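BIFUNCTIONAL PROTEIN Proline utilization A (PutA) (Corynebacterium freiburgense, PDB 5UX5) catalyses the two-step oxidation of proline to glutamate, with an FAD-dependent proline dehydrogenase and an NAD-dependent aldehyde dehydrogenase in one chain. Local coordinates at residues A[229-234]-A[243-248]; A[237-242]-A[262-267]. One frame throughout, in Å; residues are numbered along the deposited sequence.

Contact 1 (229-234 with 243-248) and contact 2 (237-242 with 262-267) lie in one beta-alpha-beta unit of the proline dehydrogenase barrel. Their centres are about 8 Å apart. Both use helix 239-251, which packs on two neighbouring parallel strands, 228-232 in contact 1 and 260-265 in contact 2. The strands are joined directly: L231 O lies 3.2 Å from V263 N, a probable hydrogen bond. Past the end of strand 228-232, E234 O lies 3.1 Å from Q265 NE2 at the end of strand 260-265, probably also bonded. On the helix side M233 CE packs 3.4 Å from L239 CA. Both contacts reach the flavin of FAD, contact 1 through M233 and contact 2 through Q265.

Contact 1. Residues A[229-234]-A[243-248]; sequences INLDME and IRLFEE. With FAD (flavin-adenine dinucleotide), chain E.
L231 on strand 228-232 meets L245 and F246 on helix 239-251. This is the strand-to-helix packing of a beta-alpha-beta unit in the proline dehydrogenase domain, a beta/alpha barrel of the TIM-barrel clan. The helix covers the outside of the strand.

The contact between the segments is apolar. No hydrogen bond crosses it. L231 points toward the helix and reaches it mainly with CD1. That methyl lies 3.5 Å from L245 CD2, and the two leucine side chains meet at a slant. The same L231 CD1 lies 4.1 Å from F246 CD1 and comes to the ring obliquely. F246 holds CG anti to the backbone N (chi1 -170°), and both its CB and its CD1 border L231 CD1. Y217 on helix 202-221 also packs on L231, and F246 continues onto I262 and L278.

The charged contacts lie on another side of the helix. R244 NE bonds E248 OE1 one turn on, at 2.9 Å, as part of a salt bridge. The arginine nitrogen sits above the carboxylate plane, 47° out of it. D203 and K210 on helix 202-221 give R244 and E248 further salt-bridge partners.

Polar groups of segment 229-234 lie next to the flavin. N230 ND2 gives D232 OD1 a weak hydrogen bond of 2.8 Å. D232 OD1 lies 3.7 Å from FAD O4, a near contact and not a bond. Just past the strand, FAD N3 donates to the backbone oxygen M233 O at 2.9 Å, with a nearly straight N-H...O angle of 165°.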
loop_
_atom_site.group_PDB
_atom_site.type_symbol
_atom_site.label_atom_id
_atom_site.label_comp_id
_atom_site.label_asym_id
_atom_site.label_seq_id
_atom_site.Cartn_x
_atom_site.Cartn_y
_atom_site.Cartn_z
ATOM N N ILE A 229 19.211 -24.310 -16.996
ATOM C CA ILE A 229 18.800 -23.143 -16.219
ATOM C C ILE A 229 17.290 -22.994 -16.326
ATOM O O ILE A 229 16.737 -22.934 -17.434
ATOM C CB ILE A 229 19.505 -21.861 -16.705
ATOM C CG1 ILE A 229 21.012 -21.956 -16.473
ATOM C CG2 ILE A 229 18.911 -20.620 -16.057
ATOM C CD1 ILE A 229 21.799 -20.997 -17.297
ATOM N N ASN A 230 16.626 -22.928 -15.176
ATOM C CA ASN A 230 15.187 -22.731 -15.128
ATOM C C ASN A 230 14.865 -21.392 -14.486
ATOM O O ASN A 230 15.465 -21.013 -13.473
ATOM C CB ASN A 230 14.474 -23.854 -14.386
ATOM C CG ASN A 230 12.986 -23.702 -14.464
ATOM O OD1 ASN A 230 12.345 -24.152 -15.410
ATOM N ND2 ASN A 230 12.428 -23.030 -13.483
ATOM N N LEU A 231 13.952 -20.658 -15.112
ATOM C CA LEU A 231 13.459 -19.405 -14.567
ATOM C C LEU A 231 12.197 -19.717 -13.771
ATOM O O LEU A 231 11.183 -20.145 -14.337
ATOM C CB LEU A 231 13.203 -18.382 -15.676
ATOM C CG LEU A 231 14.374 -17.773 -16.441
ATOM C CD1 LEU A 231 13.924 -16.837 -17.530
ATOM C CD2 LEU A 231 15.287 -17.033 -15.496
ATOM N N ASP A 232 12.264 -19.503 -12.458
ATOM C CA ASP A 232 11.113 -19.747 -11.597
ATOM C C ASP A 232 10.158 -18.551 -11.631
ATOM O O ASP A 232 10.512 -17.442 -12.060
ATOM C CB ASP A 232 11.538 -20.009 -10.147
ATOM C CG ASP A 232 12.289 -21.312 -9.972
ATOM O OD1 ASP A 232 12.207 -22.172 -10.868
ATOM O OD2 ASP A 232 12.956 -21.481 -8.928
ATOM N N MET A 233 8.932 -18.798 -11.176
ATOM C CA MET A 233 7.905 -17.767 -11.050
ATOM C C MET A 233 7.174 -17.943 -9.738
ATOM O O MET A 233 6.766 -19.059 -9.406
ATOM C CB MET A 233 6.903 -17.816 -12.196
ATOM C CG MET A 233 7.527 -17.365 -13.464
ATOM S SD MET A 233 6.321 -16.810 -14.612
ATOM C CE MET A 233 5.115 -16.197 -13.443
ATOM N N GLU A 234 7.044 -16.854 -8.988
ATOM C CA GLU A 234 6.276 -16.866 -7.754
ATOM C C GLU A 234 5.011 -16.015 -7.869
ATOM O O GLU A 234 3.901 -16.529 -7.715
ATOM C CB GLU A 234 7.170 -16.405 -6.590
ATOM N N ILE A 243 8.502 -14.395 -19.051
ATOM C CA ILE A 243 8.311 -14.979 -20.377
ATOM C C ILE A 243 9.063 -14.165 -21.412
ATOM O O ILE A 243 9.660 -14.714 -22.351
ATOM C CB ILE A 243 6.821 -15.051 -20.740
ATOM C CG1 ILE A 243 6.083 -16.075 -19.910
ATOM C CG2 ILE A 243 6.651 -15.336 -22.219
ATOM C CD1 ILE A 243 4.615 -15.824 -19.957
ATOM N N ARG A 244 9.006 -12.836 -21.283
ATOM C CA ARG A 244 9.707 -11.984 -22.232
ATOM C C ARG A 244 11.215 -12.131 -22.077
ATOM O O ARG A 244 11.961 -12.152 -23.066
ATOM C CB ARG A 244 9.289 -10.536 -22.046
ATOM C CG ARG A 244 9.922 -9.634 -23.017
ATOM C CD ARG A 244 9.364 -8.278 -22.898
ATOM N NE ARG A 244 10.235 -7.311 -23.549
ATOM C CZ ARG A 244 9.997 -6.009 -23.578
ATOM N NH1 ARG A 244 8.909 -5.525 -22.981
ATOM N NH2 ARG A 244 10.843 -5.200 -24.192
ATOM N N LEU A 245 11.684 -12.212 -20.840
ATOM C CA LEU A 245 13.097 -12.461 -20.614
ATOM C C LEU A 245 13.519 -13.765 -21.278
ATOM O O LEU A 245 14.489 -13.801 -22.036
ATOM C CB LEU A 245 13.362 -12.482 -19.107
ATOM C CG LEU A 245 14.540 -13.274 -18.578
ATOM C CD1 LEU A 245 15.820 -12.600 -19.036
ATOM C CD2 LEU A 245 14.424 -13.355 -17.062
ATOM N N PHE A 246 12.743 -14.825 -21.050
ATOM C CA PHE A 246 13.028 -16.144 -21.609
ATOM C C PHE A 246 13.117 -16.105 -23.130
ATOM O O PHE A 246 14.094 -16.584 -23.709
ATOM C CB PHE A 246 11.937 -17.096 -21.149
ATOM C CG PHE A 246 12.183 -18.550 -21.427
ATOM C CD1 PHE A 246 13.202 -19.232 -20.800
ATOM C CD2 PHE A 246 11.288 -19.274 -22.224
ATOM C CE1 PHE A 246 13.380 -20.617 -21.023
ATOM C CE2 PHE A 246 11.449 -20.636 -22.444
ATOM C CZ PHE A 246 12.495 -21.307 -21.844
ATOM N N GLU A 247 12.124 -15.507 -23.798
ATOM C CA GLU A 247 12.055 -15.601 -25.257
ATOM C C GLU A 247 13.064 -14.696 -25.942
ATOM O O GLU A 247 13.676 -15.085 -26.942
ATOM C CB GLU A 247 10.642 -15.288 -25.735
ATOM C CG GLU A 247 9.683 -16.355 -25.289
ATOM C CD GLU A 247 8.242 -16.156 -25.733
ATOM O OE1 GLU A 247 7.396 -16.847 -25.155
ATOM O OE2 GLU A 247 7.933 -15.310 -26.599
ATOM N N GLU A 248 13.277 -13.501 -25.421
ATOM C CA GLU A 248 14.288 -12.662 -26.037
ATOM C C GLU A 248 15.679 -13.288 -25.880
ATOM O O GLU A 248 16.421 -13.437 -26.862
ATOM C CB GLU A 248 14.219 -11.264 -25.431
ATOM C CG GLU A 248 13.015 -10.475 -25.888
ATOM C CD GLU A 248 13.062 -9.038 -25.406
ATOM O OE1 GLU A 248 12.044 -8.306 -25.557
ATOM O OE2 GLU A 248 14.128 -8.654 -24.864
HETATM P PA FAD E . -2.150 -30.745 -4.608
HETATM O O1A FAD E . -2.790 -30.976 -3.195
HETATM O O2A FAD E . -2.693 -31.455 -5.758
HETATM O O5B FAD E . -2.163 -29.370 -5.161
HETATM C C5B FAD E . -2.134 -28.260 -4.282
HETATM C C4B FAD E . -2.232 -26.991 -5.107
HETATM O O4B FAD E . -3.558 -26.724 -5.460
HETATM C C3B FAD E . -1.756 -25.775 -4.379
HETATM O O3B FAD E . -0.386 -25.583 -4.355
HETATM C C2B FAD E . -2.462 -24.682 -5.098
HETATM O O2B FAD E . -1.720 -24.211 -6.163
HETATM C C1B FAD E . -3.759 -25.329 -5.487
HETATM N N9A FAD E . -4.859 -24.973 -4.601
HETATM C C8A FAD E . -5.149 -25.547 -3.372
HETATM N N7A FAD E . -6.226 -24.942 -2.834
HETATM C C5A FAD E . -6.715 -23.952 -3.679
HETATM C C6A FAD E . -7.794 -23.048 -3.634
HETATM N N6A FAD E . -8.719 -22.956 -2.517
HETATM N N1A FAD E . -7.978 -22.210 -4.667
HETATM C C2A FAD E . -7.128 -22.229 -5.741
HETATM N N3A FAD E . -6.070 -23.096 -5.814
HETATM C C4A FAD E . -5.837 -23.959 -4.818
HETATM N N1 FAD E . 5.393 -23.355 -7.161
HETATM C C2 FAD E . 5.510 -22.083 -7.830
HETATM O O2 FAD E . 4.511 -21.155 -7.652
HETATM N N3 FAD E . 6.656 -21.798 -8.583
HETATM C C4 FAD E . 7.677 -22.735 -8.745
HETATM O O4 FAD E . 8.793 -22.434 -9.508
HETATM C C4X FAD E . 7.498 -24.117 -8.193
HETATM N N5 FAD E . 8.392 -25.148 -8.459
HETATM C C5X FAD E . 8.166 -26.441 -7.966
HETATM C C6 FAD E . 9.068 -27.489 -8.227
HETATM C C7 FAD E . 8.814 -28.756 -7.714
HETATM C C7M FAD E . 9.762 -29.891 -7.968
HETATM C C8 FAD E . 7.686 -29.006 -6.974
HETATM C C8M FAD E . 7.418 -30.371 -6.429
HETATM C C9 FAD E . 6.793 -27.977 -6.711
HETATM C C9A FAD E . 7.033 -26.709 -7.205
HETATM N N10 FAD E . 6.083 -25.683 -6.928
HETATM C C10 FAD E . 6.300 -24.377 -7.415
HETATM C "C1'" FAD E . 4.913 -25.976 -6.080
HETATM C "C2'" FAD E . 3.614 -26.267 -6.782
HETATM O "O2'" FAD E . 3.174 -25.109 -7.396
HETATM C "C3'" FAD E . 2.626 -26.794 -5.719
HETATM O "O3'" FAD E . 2.403 -25.784 -4.813
HETATM C "C4'" FAD E . 3.021 -28.044 -4.924
HETATM O "O4'" FAD E . 3.905 -28.867 -5.594
HETATM C "C5'" FAD E . 1.813 -28.833 -4.370
HETATM O "O5'" FAD E . 0.760 -29.091 -5.291
HETATM P P FAD E . 0.358 -30.566 -5.832
HETATM O O1P FAD E . 0.199 -30.762 -7.387
HETATM O O2P FAD E . 1.448 -31.401 -5.054
HETATM O O3P FAD E . -0.749 -31.171 -4.814
#

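Contact 2. Residues A[237-242]-A[262-267]; sequences KDLHVT and IVLQAY. With FAD (flavin-adenine dinucleotide), chain E.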
loop_
_atom_site.group_PDB
_atom_site.type_symbol
_atom_site.label_atom_id
_atom_site.label_comp_id
_atom_site.label_asym_id
_atom_site.label_seq_id
_atom_site.Cartn_x
_atom_site.Cartn_y
_atom_site.Cartn_z
ATOM N N LYS A 237 3.081 -10.666 -10.926
ATOM C CA LYS A 237 3.855 -9.592 -11.551
ATOM C C LYS A 237 5.110 -10.126 -12.263
ATOM O O LYS A 237 5.702 -9.429 -13.104
ATOM C CB LYS A 237 4.219 -8.541 -10.489
ATOM C CG LYS A 237 5.252 -9.032 -9.437
ATOM C CD LYS A 237 5.679 -7.937 -8.413
ATOM C CE LYS A 237 7.199 -7.952 -8.138
ATOM N NZ LYS A 237 7.611 -8.960 -7.124
ATOM N N ASP A 238 5.548 -11.330 -11.909
ATOM C CA ASP A 238 6.669 -11.972 -12.574
ATOM C C ASP A 238 6.323 -12.500 -13.959
ATOM O O ASP A 238 7.242 -12.822 -14.724
ATOM C CB ASP A 238 7.171 -13.153 -11.728
ATOM C CG ASP A 238 7.651 -12.718 -10.359
ATOM O OD1 ASP A 238 7.887 -11.484 -10.206
ATOM O OD2 ASP A 238 7.790 -13.602 -9.458
ATOM N N LEU A 239 5.039 -12.563 -14.304
ATOM C CA LEU A 239 4.601 -13.433 -15.386
ATOM C C LEU A 239 5.104 -12.963 -16.747
ATOM O O LEU A 239 5.762 -13.720 -17.474
ATOM C CB LEU A 239 3.088 -13.547 -15.388
ATOM C CG LEU A 239 2.673 -14.461 -16.544
ATOM C CD1 LEU A 239 3.103 -15.908 -16.288
ATOM C CD2 LEU A 239 1.206 -14.321 -16.780
ATOM N N HIS A 240 4.738 -11.749 -17.149
ATOM C CA HIS A 240 5.086 -11.340 -18.503
ATOM C C HIS A 240 6.566 -10.976 -18.649
ATOM O O HIS A 240 7.166 -11.243 -19.701
ATOM C CB HIS A 240 4.163 -10.222 -18.959
ATOM C CG HIS A 240 2.752 -10.674 -19.105
ATOM N ND1 HIS A 240 1.762 -10.331 -18.211
ATOM C CD2 HIS A 240 2.173 -11.504 -20.004
ATOM C CE1 HIS A 240 0.623 -10.897 -18.573
ATOM N NE2 HIS A 240 0.847 -11.620 -19.655
ATOM N N VAL A 241 7.175 -10.370 -17.625
ATOM C CA VAL A 241 8.580 -10.004 -17.730
ATOM C C VAL A 241 9.443 -11.248 -17.859
ATOM O O VAL A 241 10.461 -11.239 -18.564
ATOM C CB VAL A 241 9.023 -9.152 -16.534
ATOM C CG1 VAL A 241 8.923 -9.962 -15.285
ATOM C CG2 VAL A 241 10.476 -8.711 -16.720
ATOM N N THR A 242 9.073 -12.327 -17.153
ATOM C CA THR A 242 9.879 -13.545 -17.198
ATOM C C THR A 242 9.733 -14.264 -18.537
ATOM O O THR A 242 10.729 -14.718 -19.106
ATOM C CB THR A 242 9.511 -14.481 -16.053
ATOM O OG1 THR A 242 9.620 -13.785 -14.802
ATOM C CG2 THR A 242 10.450 -15.664 -16.047
ATOM N N ILE A 262 11.359 -22.749 -18.158
ATOM C CA ILE A 262 10.561 -21.722 -17.507
ATOM C C ILE A 262 9.359 -22.409 -16.885
ATOM O O ILE A 262 8.880 -23.429 -17.393
ATOM C CB ILE A 262 10.127 -20.619 -18.503
ATOM C CG1 ILE A 262 9.309 -19.535 -17.795
ATOM C CG2 ILE A 262 9.292 -21.193 -19.617
ATOM C CD1 ILE A 262 8.959 -18.400 -18.708
ATOM N N VAL A 263 8.857 -21.825 -15.781
ATOM C CA VAL A 263 7.732 -22.362 -15.005
ATOM C C VAL A 263 6.435 -21.697 -15.447
ATOM O O VAL A 263 6.398 -20.488 -15.691
ATOM C CB VAL A 263 7.953 -22.139 -13.494
ATOM C CG1 VAL A 263 6.702 -22.420 -12.733
ATOM C CG2 VAL A 263 9.045 -23.036 -12.965
ATOM N N LEU A 264 5.372 -22.479 -15.563
ATOM C CA LEU A 264 4.018 -21.929 -15.608
ATOM C C LEU A 264 3.222 -22.452 -14.419
ATOM O O LEU A 264 3.281 -23.645 -14.096
ATOM C CB LEU A 264 3.291 -22.256 -16.915
ATOM C CG LEU A 264 3.853 -21.501 -18.120
ATOM C CD1 LEU A 264 3.057 -21.791 -19.425
ATOM C CD2 LEU A 264 3.922 -20.020 -17.811
ATOM N N GLN A 265 2.510 -21.552 -13.749
ATOM C CA GLN A 265 1.651 -21.920 -12.627
ATOM C C GLN A 265 0.242 -22.161 -13.164
ATOM O O GLN A 265 -0.427 -21.220 -13.611
ATOM C CB GLN A 265 1.638 -20.830 -11.561
ATOM C CG GLN A 265 2.948 -20.137 -11.399
ATOM C CD GLN A 265 2.904 -18.976 -10.421
ATOM O OE1 GLN A 265 2.621 -17.837 -10.814
ATOM N NE2 GLN A 265 3.282 -19.235 -9.178
ATOM N N ALA A 266 -0.215 -23.417 -13.096
ATOM C CA ALA A 266 -1.538 -23.770 -13.602
ATOM C C ALA A 266 -2.684 -23.112 -12.839
ATOM O O ALA A 266 -3.786 -23.045 -13.389
ATOM C CB ALA A 266 -1.757 -25.283 -13.547
ATOM N N TYR A 267 -2.476 -22.598 -11.618
ATOM C CA TYR A 267 -3.619 -21.946 -10.986
ATOM C C TYR A 267 -3.907 -20.574 -11.588
ATOM O O TYR A 267 -4.915 -19.950 -11.237
ATOM C CB TYR A 267 -3.465 -21.879 -9.450
ATOM C CG TYR A 267 -2.415 -20.945 -8.840
ATOM C CD1 TYR A 267 -1.705 -20.024 -9.611
ATOM C CD2 TYR A 267 -2.137 -20.999 -7.473
ATOM C CE1 TYR A 267 -0.777 -19.175 -9.040
ATOM C CE2 TYR A 267 -1.193 -20.155 -6.898
ATOM C CZ TYR A 267 -0.513 -19.245 -7.684
ATOM O OH TYR A 267 0.425 -18.392 -7.125
HETATM P PA FAD E . -2.150 -30.745 -4.608
HETATM O O1A FAD E . -2.790 -30.976 -3.195
HETATM O O2A FAD E . -2.693 -31.455 -5.758
HETATM O O5B FAD E . -2.163 -29.370 -5.161
HETATM C C5B FAD E . -2.134 -28.260 -4.282
HETATM C C4B FAD E . -2.232 -26.991 -5.107
HETATM O O4B FAD E . -3.558 -26.724 -5.460
HETATM C C3B FAD E . -1.756 -25.775 -4.379
HETATM O O3B FAD E . -0.386 -25.583 -4.355
HETATM C C2B FAD E . -2.462 -24.682 -5.098
HETATM O O2B FAD E . -1.720 -24.211 -6.163
HETATM C C1B FAD E . -3.759 -25.329 -5.487
HETATM N N9A FAD E . -4.859 -24.973 -4.601
HETATM C C8A FAD E . -5.149 -25.547 -3.372
HETATM N N7A FAD E . -6.226 -24.942 -2.834
HETATM C C5A FAD E . -6.715 -23.952 -3.679
HETATM C C6A FAD E . -7.794 -23.048 -3.634
HETATM N N6A FAD E . -8.719 -22.956 -2.517
HETATM N N1A FAD E . -7.978 -22.210 -4.667
HETATM C C2A FAD E . -7.128 -22.229 -5.741
HETATM N N3A FAD E . -6.070 -23.096 -5.814
HETATM C C4A FAD E . -5.837 -23.959 -4.818
HETATM N N1 FAD E . 5.393 -23.355 -7.161
HETATM C C2 FAD E . 5.510 -22.083 -7.830
HETATM O O2 FAD E . 4.511 -21.155 -7.652
HETATM N N3 FAD E . 6.656 -21.798 -8.583
HETATM C C4 FAD E . 7.677 -22.735 -8.745
HETATM O O4 FAD E . 8.793 -22.434 -9.508
HETATM C C4X FAD E . 7.498 -24.117 -8.193
HETATM N N5 FAD E . 8.392 -25.148 -8.459
HETATM C C5X FAD E . 8.166 -26.441 -7.966
HETATM C C6 FAD E . 9.068 -27.489 -8.227
HETATM C C7 FAD E . 8.814 -28.756 -7.714
HETATM C C7M FAD E . 9.762 -29.891 -7.968
HETATM C C8 FAD E . 7.686 -29.006 -6.974
HETATM C C8M FAD E . 7.418 -30.371 -6.429
HETATM C C9 FAD E . 6.793 -27.977 -6.711
HETATM C C9A FAD E . 7.033 -26.709 -7.205
HETATM N N10 FAD E . 6.083 -25.683 -6.928
HETATM C C10 FAD E . 6.300 -24.377 -7.415
HETATM C "C1'" FAD E . 4.913 -25.976 -6.080
HETATM C "C2'" FAD E . 3.614 -26.267 -6.782
HETATM O "O2'" FAD E . 3.174 -25.109 -7.396
HETATM C "C3'" FAD E . 2.626 -26.794 -5.719
HETATM O "O3'" FAD E . 2.403 -25.784 -4.813
HETATM C "C4'" FAD E . 3.021 -28.044 -4.924
HETATM O "O4'" FAD E . 3.905 -28.867 -5.594
HETATM C "C5'" FAD E . 1.813 -28.833 -4.370
HETATM O "O5'" FAD E . 0.760 -29.091 -5.291
HETATM P P FAD E . 0.358 -30.566 -5.832
HETATM O O1P FAD E . 0.199 -30.762 -7.387
HETATM O O2P FAD E . 1.448 -31.401 -5.054
HETATM O O3P FAD E . -0.749 -31.171 -4.814
#
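T242 and I262 form the closer half of this contact. The methyl T242 CG2 lies 4.1 Å from I262 CD1, and the side chains meet at an angle to each other. T242 OG1 lies beside the backbone N (chi1 -55°), which leaves CG2 anti to it. The methyl thus faces the strand, and the hydroxyl turns back along its own helix. T242 OG1 donates to D238 O at 2.6 Å, tilted 18° from the carbonyl plane. T242 N also bonds D238 O, so this oxygen takes two donors from one residue. L231 and A190 pack on T242 as well.

The other half is looser. L239 CD1 only comes within 4.5 Å of L264 CD2. Both residues are buried, and M233 also touches L239.

These are the helix and the second strand of the beta-alpha-beta unit formed by strand 228-232, helix 239-251 and strand 260-265. It is part of the beta/alpha barrel of the proline dehydrogenase domain. The packed side of the strand faces the helix, and other strand residues reach FAD. V263 CG2 lies 3.5 Å from FAD O4. The Q265 side chain is extended beyond CG, and its NE2 donates to FAD O2 at 2.7 Å with an N-H...O angle of 142°. Past the strand, Y267 CD2 comes within 3.5 Å of FAD O2B on the adenosine ribose.

Solvent lies toward the start of segment 237-242. K237 is exposed, and its NZ forms a salt bridge with E235; its pairing with D238 OD1 is long. H240 is partly exposed, and L239 CD2 sits 3.9 Å above one face of its ring, offset toward the rim.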